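Rho guanine nucleotide exchange factor 3 (Mus musculus, PDB 2Z0Q) acts as a guanine nucleotide exchange factor for the GTPases RhoA and RhoB, its catalytic DH domain being followed by the PH domain described here. Local coordinates at residues Ile276-Asp288 with Lys334-Glu346. Numbering follows the deposited sequence.
Sequences IPVKDLTLEDLQD and KQQWLNCIRQAKE
Leu283 packs across the helix side chains Leu338, Ile341 and Arg342, its CD1 lying mainly on the first, its CD2 mainly on the last, and both methyls touching Ile341. Leu283 CD1 meets Leu338 CD2 at 3.8 Å, the two side chains crossing at about a right angle. Leu283 CD2 rests against the aliphatic part of Arg342, 3.8 Å from its CG, and reaches Ile341 CG2. Leu281 CD2 meets the same Ile341 CG2, these side chains also nearly perpendicular. Near the helix C-terminus Val278 closes the apolar row: with CG1 anti to the backbone N (chi1 165°), that methyl packs 3.6 Å from Lys345 CG and also touches Ala344.

Lysines grip both ends of this row. Lys345 folds back at chi3 and chi4, near +70° each, and its NZ donates to Leu281 O at 2.9 Å and, nearly in line with the carbonyl, to Val278 O at 3.2 Å. Val278 O thus accepts both Leu281 N, within the turn, and the lysine from the helix; a water links the ammonium to Lys279 O. At the other end the extended Lys334 forms a salt bridge, NZ to Asp285 OD1 at 2.7 Å, and also donates to Phe310 O. Between them Arg342 takes two waters at its guanidinium edge, one shared with Leu283 O, the other with Asp285 OD2.

The arrangement belongs to the PH fold, whose C-terminal helix caps one end of the beta-barrel. The helix runs roughly antiparallel to strand 282-285 (150°, axes 9.9 Å apart); that strand pairs with 310-315, while Val278 and Ile341 both reach Leu250 on strand 245-251.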
loop_
_atom_site.group_PDB
_atom_site.type_symbol
_atom_site.label_atom_id
_atom_site.label_comp_id
_atom_site.label_asym_id
_atom_site.label_seq_id
_atom_site.Cartn_x
_atom_site.Cartn_y
_atom_site.Cartn_z
ATOM N N ILE A 276 19.025 -14.442 -6.448
ATOM C CA ILE A 276 19.286 -15.477 -5.459
ATOM C C ILE A 276 18.026 -16.331 -5.197
ATOM O O ILE A 276 17.044 -15.850 -4.634
ATOM C CB ILE A 276 19.758 -14.851 -4.105
ATOM C CG1 ILE A 276 21.082 -14.094 -4.333
ATOM C CG2 ILE A 276 19.883 -15.938 -3.017
ATOM C CD1 ILE A 276 21.455 -13.247 -3.140
ATOM N N PRO A 277 18.049 -17.612 -5.594
ATOM C CA PRO A 277 16.888 -18.492 -5.364
ATOM C C PRO A 277 16.656 -18.575 -3.868
ATOM O O PRO A 277 17.620 -18.664 -3.107
ATOM C CB PRO A 277 17.336 -19.846 -5.944
ATOM C CG PRO A 277 18.357 -19.511 -6.945
ATOM C CD PRO A 277 19.110 -18.299 -6.328
ATOM N N VAL A 278 15.396 -18.537 -3.439
ATOM C CA VAL A 278 15.087 -18.587 -2.019
ATOM C C VAL A 278 15.577 -19.891 -1.375
ATOM O O VAL A 278 15.986 -19.864 -0.216
ATOM C CB VAL A 278 13.552 -18.373 -1.773
ATOM C CG1 VAL A 278 13.152 -18.768 -0.362
ATOM C CG2 VAL A 278 13.218 -16.855 -1.978
ATOM N N LYS A 279 15.586 -21.000 -2.122
ATOM C CA LYS A 279 16.058 -22.284 -1.558
ATOM C C LYS A 279 17.551 -22.224 -1.196
ATOM O O LYS A 279 18.025 -23.031 -0.389
ATOM C CB LYS A 279 15.871 -23.442 -2.551
ATOM C CG LYS A 279 16.666 -23.295 -3.832
ATOM C CD LYS A 279 16.735 -24.603 -4.651
ATOM C CE LYS A 279 17.729 -24.449 -5.832
ATOM N NZ LYS A 279 18.014 -25.757 -6.505
ATOM N N ASP A 280 18.281 -21.294 -1.812
ATOM C CA ASP A 280 19.721 -21.150 -1.555
ATOM C C ASP A 280 20.064 -19.846 -0.825
ATOM O O ASP A 280 21.225 -19.449 -0.773
ATOM C CB ASP A 280 20.506 -21.157 -2.864
ATOM C CG ASP A 280 20.192 -22.362 -3.740
ATOM O OD1 ASP A 280 20.211 -23.496 -3.220
ATOM O OD2 ASP A 280 19.944 -22.153 -4.950
ATOM N N LEU A 281 19.072 -19.164 -0.281
ATOM C CA LEU A 281 19.337 -17.876 0.366
ATOM C C LEU A 281 19.612 -18.073 1.864
ATOM O O LEU A 281 18.749 -18.538 2.602
ATOM C CB LEU A 281 18.124 -16.957 0.140
ATOM C CG LEU A 281 18.111 -15.477 0.555
ATOM C CD1 LEU A 281 16.779 -14.826 0.149
ATOM C CD2 LEU A 281 18.282 -15.395 2.076
ATOM N N THR A 282 20.813 -17.716 2.308
ATOM C CA THR A 282 21.157 -17.837 3.730
ATOM C C THR A 282 20.922 -16.437 4.351
ATOM O O THR A 282 21.500 -15.447 3.902
ATOM C CB THR A 282 22.634 -18.231 3.899
ATOM O OG1 THR A 282 22.864 -19.531 3.317
ATOM C CG2 THR A 282 22.999 -18.262 5.386
ATOM N N LEU A 283 20.060 -16.381 5.360
ATOM C CA LEU A 283 19.682 -15.138 6.018
ATOM C C LEU A 283 20.291 -15.117 7.401
ATOM O O LEU A 283 20.118 -16.071 8.163
ATOM C CB LEU A 283 18.143 -15.068 6.159
ATOM C CG LEU A 283 17.608 -13.918 7.006
ATOM C CD1 LEU A 283 17.870 -12.556 6.311
ATOM C CD2 LEU A 283 16.094 -14.103 7.182
ATOM N N GLU A 284 21.012 -14.060 7.724
ATOM C CA GLU A 284 21.628 -13.935 9.053
ATOM C C GLU A 284 21.290 -12.580 9.645
ATOM O O GLU A 284 21.429 -11.559 8.995
ATOM C CB GLU A 284 23.154 -14.119 8.941
ATOM C CG GLU A 284 23.477 -15.564 8.551
ATOM C CD GLU A 284 24.929 -15.799 8.139
ATOM O OE1 GLU A 284 25.547 -14.880 7.587
ATOM O OE2 GLU A 284 25.422 -16.953 8.336
ATOM N N ASP A 285 20.830 -12.567 10.880
ATOM C CA ASP A 285 20.483 -11.304 11.517
ATOM C C ASP A 285 21.765 -10.679 12.006
ATOM O O ASP A 285 22.646 -11.399 12.492
ATOM C CB ASP A 285 19.575 -11.598 12.718
ATOM C CG ASP A 285 18.970 -10.358 13.323
ATOM O OD1 ASP A 285 19.385 -9.243 12.979
ATOM O OD2 ASP A 285 18.052 -10.527 14.161
ATOM N N LEU A 286 21.908 -9.367 11.873
ATOM C CA LEU A 286 23.091 -8.693 12.402
ATOM C C LEU A 286 22.659 -7.807 13.567
ATOM O O LEU A 286 21.697 -7.076 13.447
ATOM C CB LEU A 286 23.750 -7.803 11.364
ATOM C CG LEU A 286 24.530 -8.516 10.259
ATOM C CD1 LEU A 286 23.664 -9.556 9.623
ATOM C CD2 LEU A 286 24.938 -7.496 9.186
ATOM N N GLN A 287 23.383 -7.867 14.673
ATOM C CA GLN A 287 23.058 -7.003 15.810
ATOM C C GLN A 287 23.514 -5.588 15.449
ATOM O O GLN A 287 24.411 -5.407 14.637
ATOM C CB GLN A 287 23.811 -7.464 17.060
ATOM C CG GLN A 287 23.340 -8.780 17.622
ATOM C CD GLN A 287 24.084 -9.122 18.904
ATOM O OE1 GLN A 287 25.308 -9.304 18.900
ATOM N NE2 GLN A 287 23.353 -9.198 20.002
ATOM N N ASP A 288 22.919 -4.571 16.064
ATOM C CA ASP A 288 23.338 -3.234 15.761
ATOM C C ASP A 288 24.804 -3.068 16.143
ATOM O O ASP A 288 25.231 -3.502 17.211
ATOM C CB ASP A 288 22.482 -2.202 16.510
ATOM C CG ASP A 288 21.040 -2.229 16.071
ATOM O OD1 ASP A 288 20.752 -2.770 14.987
ATOM O OD2 ASP A 288 20.191 -1.685 16.810
ATOM N N LYS A 334 12.874 -3.829 9.470
ATOM C CA LYS A 334 13.865 -4.915 9.494
ATOM C C LYS A 334 13.178 -6.229 9.860
ATOM O O LYS A 334 13.373 -7.255 9.200
ATOM C CB LYS A 334 14.996 -4.628 10.490
ATOM C CG LYS A 334 15.836 -5.928 10.758
ATOM C CD LYS A 334 17.166 -5.621 11.446
ATOM C CE LYS A 334 17.734 -6.909 12.108
ATOM N NZ LYS A 334 19.085 -6.623 12.684
ATOM N N GLN A 335 12.328 -6.210 10.896
ATOM C CA GLN A 335 11.621 -7.437 11.263
ATOM C C GLN A 335 10.731 -7.945 10.119
ATOM O O GLN A 335 10.668 -9.146 9.895
ATOM C CB GLN A 335 10.770 -7.231 12.552
ATOM C CG GLN A 335 10.258 -8.553 13.172
ATOM C CD GLN A 335 11.393 -9.465 13.639
ATOM O OE1 GLN A 335 12.308 -9.015 14.333
ATOM N NE2 GLN A 335 11.329 -10.739 13.272
ATOM N N GLN A 336 10.052 -7.030 9.413
ATOM C CA GLN A 336 9.184 -7.386 8.282
ATOM C C GLN A 336 9.980 -8.172 7.242
ATOM O O GLN A 336 9.542 -9.198 6.746
ATOM C CB GLN A 336 8.609 -6.118 7.629
ATOM C CG GLN A 336 7.754 -5.214 8.558
ATOM C CD GLN A 336 7.189 -3.985 7.819
ATOM O OE1 GLN A 336 7.943 -3.112 7.339
ATOM N NE2 GLN A 336 5.849 -3.917 7.719
ATOM N N TRP A 337 11.164 -7.663 6.906
ATOM C CA TRP A 337 12.046 -8.356 5.962
ATOM C C TRP A 337 12.458 -9.725 6.479
ATOM O O TRP A 337 12.411 -10.711 5.756
ATOM C CB TRP A 337 13.287 -7.506 5.669
ATOM C CG TRP A 337 13.071 -6.550 4.532
ATOM C CD1 TRP A 337 12.847 -5.204 4.605
ATOM C CD2 TRP A 337 13.026 -6.890 3.144
ATOM N NE1 TRP A 337 12.666 -4.688 3.333
ATOM C CE2 TRP A 337 12.772 -5.700 2.428
ATOM C CE3 TRP A 337 13.178 -8.083 2.437
ATOM C CZ2 TRP A 337 12.664 -5.681 1.031
ATOM C CZ3 TRP A 337 13.068 -8.064 1.053
ATOM C CH2 TRP A 337 12.816 -6.865 0.370
ATOM N N LEU A 338 12.900 -9.789 7.733
ATOM C CA LEU A 338 13.271 -11.086 8.289
ATOM C C LEU A 338 12.075 -12.061 8.239
ATOM O O LEU A 338 12.212 -13.208 7.799
ATOM C CB LEU A 338 13.744 -10.912 9.753
ATOM C CG LEU A 338 15.018 -10.116 10.013
ATOM C CD1 LEU A 338 15.381 -10.241 11.517
ATOM C CD2 LEU A 338 16.160 -10.666 9.179
ATOM N N ASN A 339 10.894 -11.597 8.677
ATOM C CA ASN A 339 9.702 -12.467 8.673
ATOM C C ASN A 339 9.378 -12.969 7.258
ATOM O O ASN A 339 9.193 -14.162 7.050
ATOM C CB ASN A 339 8.464 -11.729 9.226
ATOM C CG ASN A 339 8.617 -11.287 10.674
ATOM O OD1 ASN A 339 9.468 -11.783 11.422
ATOM N ND2 ASN A 339 7.758 -10.351 11.091
ATOM N N CYS A 340 9.341 -12.061 6.270
ATOM C CA CYS A 340 9.016 -12.472 4.897
ATOM C C CYS A 340 10.008 -13.427 4.264
ATOM O O CYS A 340 9.626 -14.367 3.596
ATOM C CB CYS A 340 8.833 -11.251 3.993
ATOM S SG CYS A 340 7.369 -10.301 4.407
ATOM N N ILE A 341 11.301 -13.177 4.447
ATOM C CA ILE A 341 12.264 -14.081 3.889
ATOM C C ILE A 341 12.145 -15.469 4.564
ATOM O O ILE A 341 12.170 -16.500 3.908
ATOM C CB ILE A 341 13.696 -13.533 4.066
ATOM C CG1 ILE A 341 13.832 -12.222 3.272
ATOM C CG2 ILE A 341 14.739 -14.592 3.578
ATOM C CD1 ILE A 341 15.176 -11.541 3.470
ATOM N N ARG A 342 12.045 -15.495 5.881
ATOM C CA ARG A 342 11.914 -16.789 6.558
ATOM C C ARG A 342 10.636 -17.530 6.124
ATOM O O ARG A 342 10.661 -18.742 5.927
ATOM C CB ARG A 342 11.933 -16.604 8.082
ATOM C CG ARG A 342 13.305 -16.189 8.605
ATOM C CD ARG A 342 13.276 -15.698 10.014
ATOM N NE ARG A 342 14.623 -15.413 10.503
ATOM C CZ ARG A 342 14.897 -14.546 11.462
ATOM N NH1 ARG A 342 13.919 -13.861 12.040
ATOM N NH2 ARG A 342 16.150 -14.376 11.860
ATOM N N GLN A 343 9.548 -16.788 5.941
ATOM C CA GLN A 343 8.277 -17.380 5.546
ATOM C C GLN A 343 8.380 -17.952 4.145
ATOM O O GLN A 343 7.932 -19.069 3.888
ATOM C CB GLN A 343 7.153 -16.343 5.657
ATOM C CG GLN A 343 5.773 -16.881 5.245
ATOM C CD GLN A 343 5.292 -18.009 6.181
ATOM O OE1 GLN A 343 5.086 -17.787 7.383
ATOM N NE2 GLN A 343 5.138 -19.218 5.636
ATOM N N ALA A 344 9.012 -17.205 3.228
ATOM C CA ALA A 344 9.193 -17.726 1.878
ATOM C C ALA A 344 10.078 -18.986 1.897
ATOM O O ALA A 344 9.817 -19.947 1.166
ATOM C CB ALA A 344 9.805 -16.626 0.948
ATOM N N LYS A 345 11.130 -19.007 2.716
ATOM C CA LYS A 345 11.987 -20.196 2.769
ATOM C C LYS A 345 11.106 -21.320 3.338
ATOM O O LYS A 345 11.282 -22.495 3.010
ATOM C CB LYS A 345 13.232 -19.970 3.658
ATOM C CG LYS A 345 14.321 -19.100 3.005
ATOM C CD LYS A 345 15.579 -18.965 3.886
ATOM C CE LYS A 345 16.359 -20.290 3.982
ATOM N NZ LYS A 345 16.981 -20.781 2.714
ATOM N N GLU A 346 10.150 -20.898 4.170
ATOM C CA GLU A 346 9.115 -21.739 4.795
ATOM C C GLU A 346 9.402 -22.380 6.138
ATOM O O GLU A 346 9.242 -23.626 6.252
ATOM C CB GLU A 346 8.627 -22.797 3.807
ATOM C CG GLU A 346 7.883 -22.181 2.642
ATOM C CD GLU A 346 7.670 -23.161 1.513
ATOM O OE1 GLU A 346 6.873 -24.105 1.696
ATOM O OE2 GLU A 346 8.306 -22.995 0.447
HETATM O O HOH W 1 18.569 -23.145 2.655
HETATM O O HOH W 2 17.642 -16.505 9.822
HETATM O O HOH W 3 16.753 -13.126 14.186
HETATM O O HOH W 4 18.727 -4.712 14.808
#